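Local coordinates for protein beta-agarase D (Zobellia galactanivorans, PDB 4ASM) that cleaves the beta-1,4 linkages of agarose at random along the polysaccharide, as a retaining endo-hydrolase of glycoside hydrolase family 16, at residues A17-G20 and T24-L27; Q328-Q331 and Y335-P338; V45-F48 and N53-W56; Y261-G266 and S292-K297. One frame throughout, in Å; residues are numbered along the deposited sequence.

Contact 1: A17-G20 and T24-L27; sequences ANAG and TWKL
A17 and A19 hold the indole of W25 where an Asx turn leads into strand 24-27. This strand belongs to the beta-sandwich of the GH16 catalytic domain and pairs antiparallel with strand 350-362. The polar part across the contact is one bond. W25 NE1 donates to A17 O at 2.9 Å, with the angle at hydrogen bent to 145°. The donor stands above the carbonyl plane of A17, and the oxygen lies near the indole edge, 18° out of the ring plane. The apolar part has two methyl groups. A19 CB rests over one face of W25, 3.6 Å from the centroid of the five-membered ring, in a CH-pi contact. A17 CB meets W25 CZ2 at 3.5 Å. With CG anti to the carbonyl carbon (chi1 -68°), the indole reaches out to the loop. It also touches P361 and Y359 of strand 350-362 and N226 of strand 220-229. A leucine in place of W25 would probably leave A17 O without this donor and A19 CB without a ring face to lie on. Within the loop, N18 OD1 accepts from G20 N at 3.0 Å, the nitrogen lying well above the amide plane of N18.

Contact 2: Q328-Q331 and Y335-P338; sequences QSWQ and YRSP
Q331 and R336 make a surface contact between the short helix 329-333 and its own C-terminal exit, the loop before helix 340-343. The backbone bond runs from R336 N to Q331 O at 2.9 Å. Y335, just before R336, has a positive phi of 64°, which ends the helix and turns R336 N back to the carbonyl of Q331.

The side chains of Q331 and R336 cross at about a right angle. The amide carbon Q331 CD lies in the plane of the guanidinium, at its edge, 3.7 Å from R336 NE. The R336 chain bends at chi3 (-66°), which brings the guanidinium round to the helix. There R336 NH2 comes within 3.3 Å of W330 CE3, approaching the ring obliquely. Q331 CG lies over one face of the same indole. An alanine in place of Q331 would probably open a gap beside the guanidinium of R336 and leave that group freer to turn.

S337 OG bonds to D327 OD1, and R336 O accepts from T145 OG1. W330 also meets Y167 and F179 edge-to-face, and its side chain is about 6 Å from that of E165, the probable proton donor, while a bound di(hydroxyethyl)ether lies about 3 Å from the W330 side chain. The arrangement is a Schellman motif, here closing a helix that borders the probable substrate site.

Contact 3: V45-F48 and N53-W56; sequences VVDF and NMKW
F48 O is gripped by two backbone donors, K55 N at 2.8 Å and W56 N at 3.0 Å. W56 N lies in the carbonyl plane, while K55 N is tilted from it. K55 and W56 thus both face F48, a classic beta bulge. The return bond, F48 N to W56 O, is 2.7 Å long and completes an antiparallel hydrogen-bonded pair. D47 CA adds a CA-H...O contact to W56 O at 3.1 Å.

F48 and W56 share one face of the sheet. With F48 CG set between its backbone N and carbonyl carbon (chi1 64°), the ring lies against W56. W56 CB sits over the face of the F48 ring, 3.6 Å from its centroid, in a CH-pi contact. The F48 ring and the five-membered ring of W56 are near parallel (20°) but slid apart and barely overlap. F48 also reaches V86, a probable substrate-binding residue. D47 OD2 touches M54 SD at 3.7 Å.

D47 OD2 forms a salt bridge with K126, K55 NZ bonds to A30 O and S32 O, and W56 NE1 bonds to D33 OD2. The chemistry implies that three backbone bonds set the bulged pairing, while F48 and W56 pack over I123.

Contact 4: Y261-G266 and S292-K297; sequences YTYPAG and SDAKNK
Strand 261-264, which brings Y263 and T262 against A294, runs nearly parallel to helix 292-297, with 14° between their directions and 7.6 Å between their axes at closest approach. The nearest CA atoms are those of Y263 and A294. No direct hydrogen bond crosses the contact; the two elements meet mainly by packing.

A294 points its CB toward the strand. A294 CB meets T262 O at 3.8 Å and Y263 CD1 at 4.2 Å. One turn further on, K297 crosses the Y263 ring obliquely. K297 CB lies over one face of Y263, 3.9 Å from the ring centroid and 22° off the normal, in a CH-pi contact. K297 CD follows at the phenol end, 3.7 Å from Y263 OH.

In the fold, strand 259-264 lies between strands 249-253 and 282-288 and is antiparallel to both. These strands belong to the beta-sandwich of GH16. The helix follows strand 282-288 and packs back on the sheet, where A294 also touches A249 and A288.

The K297 chain is extended as far as CE and bends at chi4 (-67°), which turns NZ to a water. The water accepts from K297 NZ at 3.0 Å. The bond between this water and Y263 OH is weak, at 3.3 Å. That hydroxyl also bonds to N286 ND2 of the neighbouring strand 282-288.

From the N terminus the contacts come in the order 1, 3, 4, 2. They stand in series, so none nests in or crosses another. Contact 1 closes a three-residue loop that leads into strand 24-27. Contact 3 closes the turn between strands 47-48 and 56-57, with four residues between its segments. Contact 4 spans 25 residues, including strand 282-288, and ties helix 291-297 to strand 259-264. Contact 2 closes the end of helix 329-333, before the final strand 350-362 returns to pair with strand 24-27. Contacts 3 and 4 lie on opposite sides of the chain's centre, with centres about 44 Å apart. Contacts 1 and 2 are likewise opposed, about 38 Å between centres.

Contact 1: A17-G20 and T24-L27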
loop_
_atom_site.group_PDB
_atom_site.type_symbol
_atom_site.label_atom_id
_atom_site.label_comp_id
_atom_site.label_asym_id
_atom_site.label_seq_id
_atom_site.Cartn_x
_atom_site.Cartn_y
_atom_site.Cartn_z
ATOM N N ALA A 17 3.478 5.495 16.787
ATOM C CA ALA A 17 4.824 5.879 16.412
ATOM C C ALA A 17 5.408 6.835 17.452
ATOM O O ALA A 17 4.674 7.588 18.116
ATOM C CB ALA A 17 4.814 6.525 15.042
ATOM N N ASN A 18 6.725 6.790 17.586
ATOM C CA ASN A 18 7.439 7.621 18.553
ATOM C C ASN A 18 7.895 8.918 17.900
ATOM O O ASN A 18 8.742 8.880 17.006
ATOM C CB ASN A 18 8.647 6.834 19.081
ATOM C CG ASN A 18 9.579 7.659 19.973
ATOM O OD1 ASN A 18 9.171 8.599 20.657
ATOM N ND2 ASN A 18 10.859 7.282 19.972
ATOM N N ALA A 19 7.349 10.048 18.367
ATOM C CA ALA A 19 7.712 11.380 17.847
ATOM C C ALA A 19 9.163 11.750 18.142
ATOM O O ALA A 19 9.732 12.619 17.476
ATOM C CB ALA A 19 6.773 12.449 18.385
ATOM N N GLY A 20 9.752 11.084 19.136
ATOM C CA GLY A 20 11.146 11.326 19.536
ATOM C C GLY A 20 11.220 12.144 20.815
ATOM O O GLY A 20 10.249 12.806 21.208
ATOM N N THR A 24 6.452 16.010 19.984
ATOM C CA THR A 24 5.091 15.496 20.016
ATOM C C THR A 24 4.567 15.464 18.586
ATOM O O THR A 24 5.194 16.022 17.681
ATOM C CB THR A 24 4.143 16.341 20.891
ATOM O OG1 THR A 24 4.008 17.648 20.323
ATOM C CG2 THR A 24 4.674 16.464 22.319
ATOM N N TRP A 25 3.424 14.809 18.399
ATOM C CA TRP A 25 2.795 14.692 17.082
ATOM C C TRP A 25 1.790 15.807 16.866
ATOM O O TRP A 25 0.920 16.032 17.709
ATOM C CB TRP A 25 2.069 13.358 16.967
ATOM C CG TRP A 25 2.974 12.187 16.936
ATOM C CD1 TRP A 25 3.165 11.276 17.933
ATOM C CD2 TRP A 25 3.832 11.793 15.859
ATOM N NE1 TRP A 25 4.082 10.327 17.540
ATOM C CE2 TRP A 25 4.511 10.623 16.270
ATOM C CE3 TRP A 25 4.092 12.318 14.586
ATOM C CZ2 TRP A 25 5.440 9.966 15.453
ATOM C CZ3 TRP A 25 5.014 11.672 13.769
ATOM C CH2 TRP A 25 5.666 10.489 14.202
ATOM N N LYS A 26 1.921 16.491 15.736
ATOM C CA LYS A 26 0.962 17.516 15.338
ATOM C C LYS A 26 0.061 17.019 14.212
ATOM O O LYS A 26 0.548 16.636 13.148
ATOM C CB LYS A 26 1.698 18.783 14.886
ATOM C CG LYS A 26 0.783 19.981 14.714
ATOM C CD LYS A 26 1.550 21.128 14.094
ATOM C CE LYS A 26 0.635 22.274 13.673
ATOM N NZ LYS A 26 1.406 23.329 12.934
ATOM N N LEU A 27 -1.247 17.051 14.447
ATOM C CA LEU A 27 -2.217 16.637 13.446
ATOM C C LEU A 27 -2.159 17.540 12.223
ATOM O O LEU A 27 -2.190 18.773 12.344
ATOM C CB LEU A 27 -3.633 16.634 14.022
ATOM C CG LEU A 27 -4.704 16.145 13.040
ATOM C CD1 LEU A 27 -4.577 14.638 12.742
ATOM C CD2 LEU A 27 -6.101 16.502 13.552
#

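Contact 2: Q328-Q331 and Y335-P338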
loop_
_atom_site.group_PDB
_atom_site.type_symbol
_atom_site.label_atom_id
_atom_site.label_comp_id
_atom_site.label_asym_id
_atom_site.label_seq_id
_atom_site.Cartn_x
_atom_site.Cartn_y
_atom_site.Cartn_z
ATOM N N GLN A 328 -4.638 -6.926 -9.690
ATOM C CA GLN A 328 -3.260 -6.866 -10.223
ATOM C C GLN A 328 -2.977 -7.975 -11.224
ATOM O O GLN A 328 -3.590 -9.049 -11.174
ATOM C CB GLN A 328 -2.248 -6.846 -9.074
ATOM C CG GLN A 328 -2.484 -5.625 -8.175
ATOM C CD GLN A 328 -1.569 -5.542 -6.967
ATOM O OE1 GLN A 328 -1.509 -4.507 -6.273
ATOM N NE2 GLN A 328 -0.889 -6.618 -6.683
ATOM N N SER A 329 -2.031 -7.734 -12.133
ATOM C CA SER A 329 -1.751 -8.684 -13.193
ATOM C C SER A 329 -1.444 -10.083 -12.698
ATOM O O SER A 329 -1.972 -11.049 -13.238
ATOM C CB SER A 329 -0.595 -8.192 -14.069
ATOM O OG SER A 329 -0.889 -6.931 -14.625
ATOM N N TRP A 330 -0.587 -10.196 -11.681
ATOM C CA TRP A 330 -0.176 -11.531 -11.196
ATOM C C TRP A 330 -1.362 -12.323 -10.623
ATOM O O TRP A 330 -1.501 -13.538 -10.866
ATOM C CB TRP A 330 0.997 -11.422 -10.189
ATOM C CG TRP A 330 0.617 -10.822 -8.846
ATOM C CD1 TRP A 330 0.217 -9.548 -8.597
ATOM C CD2 TRP A 330 0.576 -11.508 -7.590
ATOM N NE1 TRP A 330 -0.047 -9.380 -7.253
ATOM C CE2 TRP A 330 0.159 -10.575 -6.614
ATOM C CE3 TRP A 330 0.856 -12.832 -7.198
ATOM C CZ2 TRP A 330 0.012 -10.917 -5.267
ATOM C CZ3 TRP A 330 0.714 -13.168 -5.862
ATOM C CH2 TRP A 330 0.283 -12.215 -4.912
ATOM N N GLN A 331 -2.229 -11.635 -9.880
ATOM C CA GLN A 331 -3.412 -12.276 -9.338
ATOM C C GLN A 331 -4.355 -12.692 -10.463
ATOM O O GLN A 331 -4.870 -13.812 -10.463
ATOM C CB GLN A 331 -4.127 -11.320 -8.366
ATOM C CG GLN A 331 -3.431 -11.112 -7.011
ATOM C CD GLN A 331 -3.602 -12.310 -6.064
ATOM O OE1 GLN A 331 -4.399 -12.279 -5.101
ATOM N NE2 GLN A 331 -2.852 -13.340 -6.327
ATOM N N TYR A 335 -5.789 -16.452 -11.988
ATOM C CA TYR A 335 -7.232 -16.643 -11.726
ATOM C C TYR A 335 -7.566 -16.521 -10.245
ATOM O O TYR A 335 -8.605 -17.015 -9.774
ATOM C CB TYR A 335 -7.749 -17.969 -12.301
ATOM C CG TYR A 335 -7.725 -17.995 -13.815
ATOM C CD1 TYR A 335 -8.742 -17.377 -14.550
ATOM C CD2 TYR A 335 -6.691 -18.611 -14.500
ATOM C CE1 TYR A 335 -8.724 -17.394 -15.924
ATOM C CE2 TYR A 335 -6.659 -18.618 -15.900
ATOM C CZ TYR A 335 -7.678 -18.010 -16.598
ATOM O OH TYR A 335 -7.662 -18.020 -17.991
ATOM N N ARG A 336 -6.680 -15.875 -9.495
ATOM C CA ARG A 336 -7.004 -15.591 -8.101
ATOM C C ARG A 336 -7.985 -14.430 -7.926
ATOM O O ARG A 336 -8.606 -14.339 -6.874
ATOM C CB ARG A 336 -5.758 -15.472 -7.217
ATOM C CG ARG A 336 -5.103 -16.848 -6.968
ATOM C CD ARG A 336 -4.056 -16.783 -5.854
ATOM N NE ARG A 336 -2.952 -15.957 -6.315
ATOM C CZ ARG A 336 -1.894 -16.409 -6.988
ATOM N NH1 ARG A 336 -1.744 -17.710 -7.266
ATOM N NH2 ARG A 336 -0.983 -15.547 -7.384
ATOM N N SER A 337 -8.171 -13.602 -8.969
ATOM C CA SER A 337 -9.187 -12.519 -9.007
ATOM C C SER A 337 -10.577 -13.041 -8.739
ATOM O O SER A 337 -10.838 -14.218 -8.989
ATOM C CB SER A 337 -9.337 -11.900 -10.407
ATOM O OG SER A 337 -8.141 -11.645 -11.084
ATOM N N PRO A 338 -11.495 -12.157 -8.316
ATOM C CA PRO A 338 -12.854 -12.594 -7.955
ATOM C C PRO A 338 -13.590 -13.345 -9.047
ATOM O O PRO A 338 -13.413 -13.060 -10.236
ATOM C CB PRO A 338 -13.573 -11.286 -7.642
ATOM C CG PRO A 338 -12.470 -10.403 -7.136
ATOM C CD PRO A 338 -11.319 -10.714 -8.057
#

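Contact 3: V45-F48 and N53-W56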
loop_
_atom_site.group_PDB
_atom_site.type_symbol
_atom_site.label_atom_id
_atom_site.label_comp_id
_atom_site.label_asym_id
_atom_site.label_seq_id
_atom_site.Cartn_x
_atom_site.Cartn_y
_atom_site.Cartn_z
ATOM N N VAL A 45 -15.249 13.613 -12.583
ATOM C CA VAL A 45 -14.046 13.823 -11.771
ATOM C C VAL A 45 -14.286 15.048 -10.909
ATOM O O VAL A 45 -14.465 16.161 -11.433
ATOM C CB VAL A 45 -12.795 14.064 -12.634
ATOM C CG1 VAL A 45 -11.579 14.305 -11.724
ATOM C CG2 VAL A 45 -12.569 12.897 -13.558
ATOM N N VAL A 46 -14.342 14.837 -9.600
ATOM C CA VAL A 46 -14.656 15.904 -8.658
ATOM C C VAL A 46 -13.782 15.830 -7.404
ATOM O O VAL A 46 -13.249 14.761 -7.043
ATOM C CB VAL A 46 -16.151 15.868 -8.217
ATOM C CG1 VAL A 46 -17.097 16.019 -9.401
ATOM C CG2 VAL A 46 -16.450 14.578 -7.448
ATOM N N ASP A 47 -13.663 16.962 -6.731
ATOM C CA ASP A 47 -13.084 17.019 -5.406
ATOM C C ASP A 47 -14.185 16.700 -4.408
ATOM O O ASP A 47 -15.370 16.985 -4.659
ATOM C CB ASP A 47 -12.572 18.432 -5.091
ATOM C CG ASP A 47 -11.381 18.846 -5.935
ATOM O OD1 ASP A 47 -10.647 17.985 -6.483
ATOM O OD2 ASP A 47 -11.155 20.076 -6.037
ATOM N N PHE A 48 -13.807 16.157 -3.258
ATOM C CA PHE A 48 -14.770 15.919 -2.187
ATOM C C PHE A 48 -14.150 16.061 -0.809
ATOM O O PHE A 48 -12.932 16.078 -0.655
ATOM C CB PHE A 48 -15.529 14.584 -2.355
ATOM C CG PHE A 48 -14.667 13.339 -2.273
ATOM C CD1 PHE A 48 -14.471 12.716 -1.053
ATOM C CD2 PHE A 48 -14.117 12.760 -3.417
ATOM C CE1 PHE A 48 -13.714 11.529 -0.937
ATOM C CE2 PHE A 48 -13.360 11.577 -3.311
ATOM C CZ PHE A 48 -13.160 10.974 -2.065
ATOM N N ASN A 53 -14.657 21.807 2.426
ATOM C CA ASN A 53 -13.298 21.291 2.223
ATOM C C ASN A 53 -13.125 20.363 1.026
ATOM O O ASN A 53 -13.941 19.476 0.767
ATOM C CB ASN A 53 -12.790 20.574 3.473
ATOM C CG ASN A 53 -12.606 21.500 4.654
ATOM O OD1 ASN A 53 -12.781 22.720 4.555
ATOM N ND2 ASN A 53 -12.250 20.919 5.794
ATOM N N MET A 54 -12.051 20.579 0.289
ATOM C CA MET A 54 -11.666 19.654 -0.760
ATOM C C MET A 54 -10.498 18.878 -0.187
ATOM O O MET A 54 -9.390 19.406 -0.098
ATOM C CB MET A 54 -11.194 20.408 -1.996
ATOM C CG MET A 54 -12.176 21.408 -2.536
ATOM S SD MET A 54 -11.314 22.690 -3.481
ATOM C CE MET A 54 -12.715 23.327 -4.415
ATOM N N LYS A 55 -10.729 17.630 0.208
ATOM C CA LYS A 55 -9.638 16.825 0.742
ATOM C C LYS A 55 -9.155 15.763 -0.236
ATOM O O LYS A 55 -8.030 15.297 -0.111
ATOM C CB LYS A 55 -10.074 16.128 2.031
ATOM C CG LYS A 55 -10.223 17.060 3.207
ATOM C CD LYS A 55 -10.549 16.295 4.467
ATOM C CE LYS A 55 -10.720 17.244 5.644
ATOM N NZ LYS A 55 -9.387 17.628 6.178
ATOM N N TRP A 56 -10.020 15.350 -1.152
ATOM C CA TRP A 56 -9.728 14.277 -2.089
ATOM C C TRP A 56 -10.287 14.596 -3.456
ATOM O O TRP A 56 -11.193 15.434 -3.580
ATOM C CB TRP A 56 -10.394 12.957 -1.646
ATOM C CG TRP A 56 -10.121 12.545 -0.236
ATOM C CD1 TRP A 56 -10.822 12.909 0.866
ATOM C CD2 TRP A 56 -9.074 11.674 0.223
ATOM N NE1 TRP A 56 -10.290 12.330 1.986
ATOM C CE2 TRP A 56 -9.207 11.572 1.625
ATOM C CE3 TRP A 56 -8.046 10.953 -0.420
ATOM C CZ2 TRP A 56 -8.339 10.795 2.417
ATOM C CZ3 TRP A 56 -7.180 10.186 0.358
ATOM C CH2 TRP A 56 -7.334 10.104 1.771
#

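Contact 4: Y261-G266 and S292-K297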
loop_
_atom_site.group_PDB
_atom_site.type_symbol
_atom_site.label_atom_id
_atom_site.label_comp_id
_atom_site.label_asym_id
_atom_site.label_seq_id
_atom_site.Cartn_x
_atom_site.Cartn_y
_atom_site.Cartn_z
ATOM N N TYR A 261 15.663 -9.866 13.090
ATOM C CA TYR A 261 16.485 -8.833 12.448
ATOM C C TYR A 261 17.155 -9.474 11.270
ATOM O O TYR A 261 17.810 -10.524 11.415
ATOM C CB TYR A 261 17.551 -8.306 13.426
ATOM C CG TYR A 261 16.954 -7.885 14.736
ATOM C CD1 TYR A 261 16.426 -6.598 14.911
ATOM C CD2 TYR A 261 16.868 -8.791 15.798
ATOM C CE1 TYR A 261 15.824 -6.221 16.106
ATOM C CE2 TYR A 261 16.288 -8.422 17.008
ATOM C CZ TYR A 261 15.754 -7.144 17.144
ATOM O OH TYR A 261 15.182 -6.783 18.338
ATOM N N THR A 262 16.964 -8.884 10.096
ATOM C CA THR A 262 17.494 -9.480 8.885
ATOM C C THR A 262 18.104 -8.459 7.937
ATOM O O THR A 262 17.913 -7.264 8.086
ATOM C CB THR A 262 16.412 -10.281 8.116
ATOM O OG1 THR A 262 15.352 -9.385 7.760
ATOM C CG2 THR A 262 15.856 -11.460 8.948
ATOM N N TYR A 263 18.873 -8.945 6.976
ATOM C CA TYR A 263 19.438 -8.068 5.949
ATOM C C TYR A 263 19.688 -8.921 4.686
ATOM O O TYR A 263 19.741 -10.157 4.758
ATOM C CB TYR A 263 20.727 -7.386 6.457
ATOM C CG TYR A 263 21.827 -8.380 6.721
ATOM C CD1 TYR A 263 21.907 -9.045 7.954
ATOM C CD2 TYR A 263 22.749 -8.700 5.731
ATOM C CE1 TYR A 263 22.879 -10.004 8.180
ATOM C CE2 TYR A 263 23.729 -9.652 5.951
ATOM C CZ TYR A 263 23.790 -10.298 7.182
ATOM O OH TYR A 263 24.746 -11.272 7.422
ATOM N N PRO A 264 19.799 -8.278 3.515
ATOM C CA PRO A 264 19.978 -9.021 2.263
ATOM C C PRO A 264 21.255 -9.858 2.211
ATOM O O PRO A 264 22.354 -9.359 2.528
ATOM C CB PRO A 264 20.004 -7.912 1.197
ATOM C CG PRO A 264 19.284 -6.746 1.843
ATOM C CD PRO A 264 19.684 -6.822 3.300
ATOM N N ALA A 265 21.089 -11.123 1.832
ATOM C CA ALA A 265 22.217 -12.051 1.699
ATOM C C ALA A 265 22.980 -11.832 0.394
ATOM O O ALA A 265 24.175 -12.105 0.318
ATOM C CB ALA A 265 21.746 -13.479 1.806
ATOM N N GLY A 266 22.301 -11.386 -0.658
ATOM C CA GLY A 266 22.992 -11.182 -1.916
ATOM C C GLY A 266 22.139 -10.654 -3.041
ATOM O O GLY A 266 20.912 -10.861 -3.080
ATOM N N SER A 292 21.015 -2.607 14.614
ATOM C CA SER A 292 22.384 -2.089 14.390
ATOM C C SER A 292 23.329 -3.168 13.862
ATOM O O SER A 292 24.102 -2.909 12.970
ATOM C CB SER A 292 22.934 -1.422 15.639
ATOM O OG SER A 292 22.234 -0.209 15.864
ATOM N N ASP A 293 23.228 -4.385 14.390
ATOM C CA ASP A 293 24.032 -5.496 13.886
ATOM C C ASP A 293 23.740 -5.761 12.401
ATOM O O ASP A 293 24.661 -5.953 11.607
ATOM C CB ASP A 293 23.745 -6.751 14.738
ATOM C CG ASP A 293 24.620 -7.932 14.372
ATOM O OD1 ASP A 293 25.868 -7.786 14.348
ATOM O OD2 ASP A 293 24.050 -9.017 14.136
ATOM N N ALA A 294 22.454 -5.777 12.039
ATOM C CA ALA A 294 22.054 -5.996 10.658
ATOM C C ALA A 294 22.597 -4.905 9.721
ATOM O O ALA A 294 23.132 -5.208 8.680
ATOM C CB ALA A 294 20.524 -6.090 10.582
ATOM N N LYS A 295 22.458 -3.653 10.142
ATOM C CA LYS A 295 23.002 -2.505 9.413
ATOM C C LYS A 295 24.521 -2.616 9.259
ATOM O O LYS A 295 25.056 -2.351 8.189
ATOM C CB LYS A 295 22.625 -1.195 10.107
ATOM C CG LYS A 295 21.127 -0.859 10.005
ATOM C CD LYS A 295 20.680 0.296 10.932
ATOM C CE LYS A 295 21.424 1.582 10.655
ATOM N NZ LYS A 295 21.017 2.192 9.373
ATOM N N ASN A 296 25.217 -3.042 10.311
ATOM C CA ASN A 296 26.666 -3.235 10.216
ATOM C C ASN A 296 27.024 -4.287 9.191
ATOM O O ASN A 296 27.954 -4.107 8.401
ATOM C CB ASN A 296 27.258 -3.664 11.559
ATOM C CG ASN A 296 27.267 -2.574 12.586
ATOM O OD1 ASN A 296 27.396 -2.852 13.784
ATOM N ND2 ASN A 296 27.133 -1.325 12.149
ATOM N N LYS A 297 26.295 -5.402 9.210
ATOM C CA LYS A 297 26.580 -6.541 8.350
ATOM C C LYS A 297 26.205 -6.313 6.895
ATOM O O LYS A 297 26.817 -6.883 5.984
ATOM C CB LYS A 297 25.858 -7.796 8.866
ATOM C CG LYS A 297 26.443 -8.361 10.151
ATOM C CD LYS A 297 25.602 -9.549 10.579
ATOM C CE LYS A 297 26.172 -10.207 11.832
ATOM N NZ LYS A 297 27.483 -10.846 11.539
HETATM O O HOH W 1 27.762 -11.843 8.673
#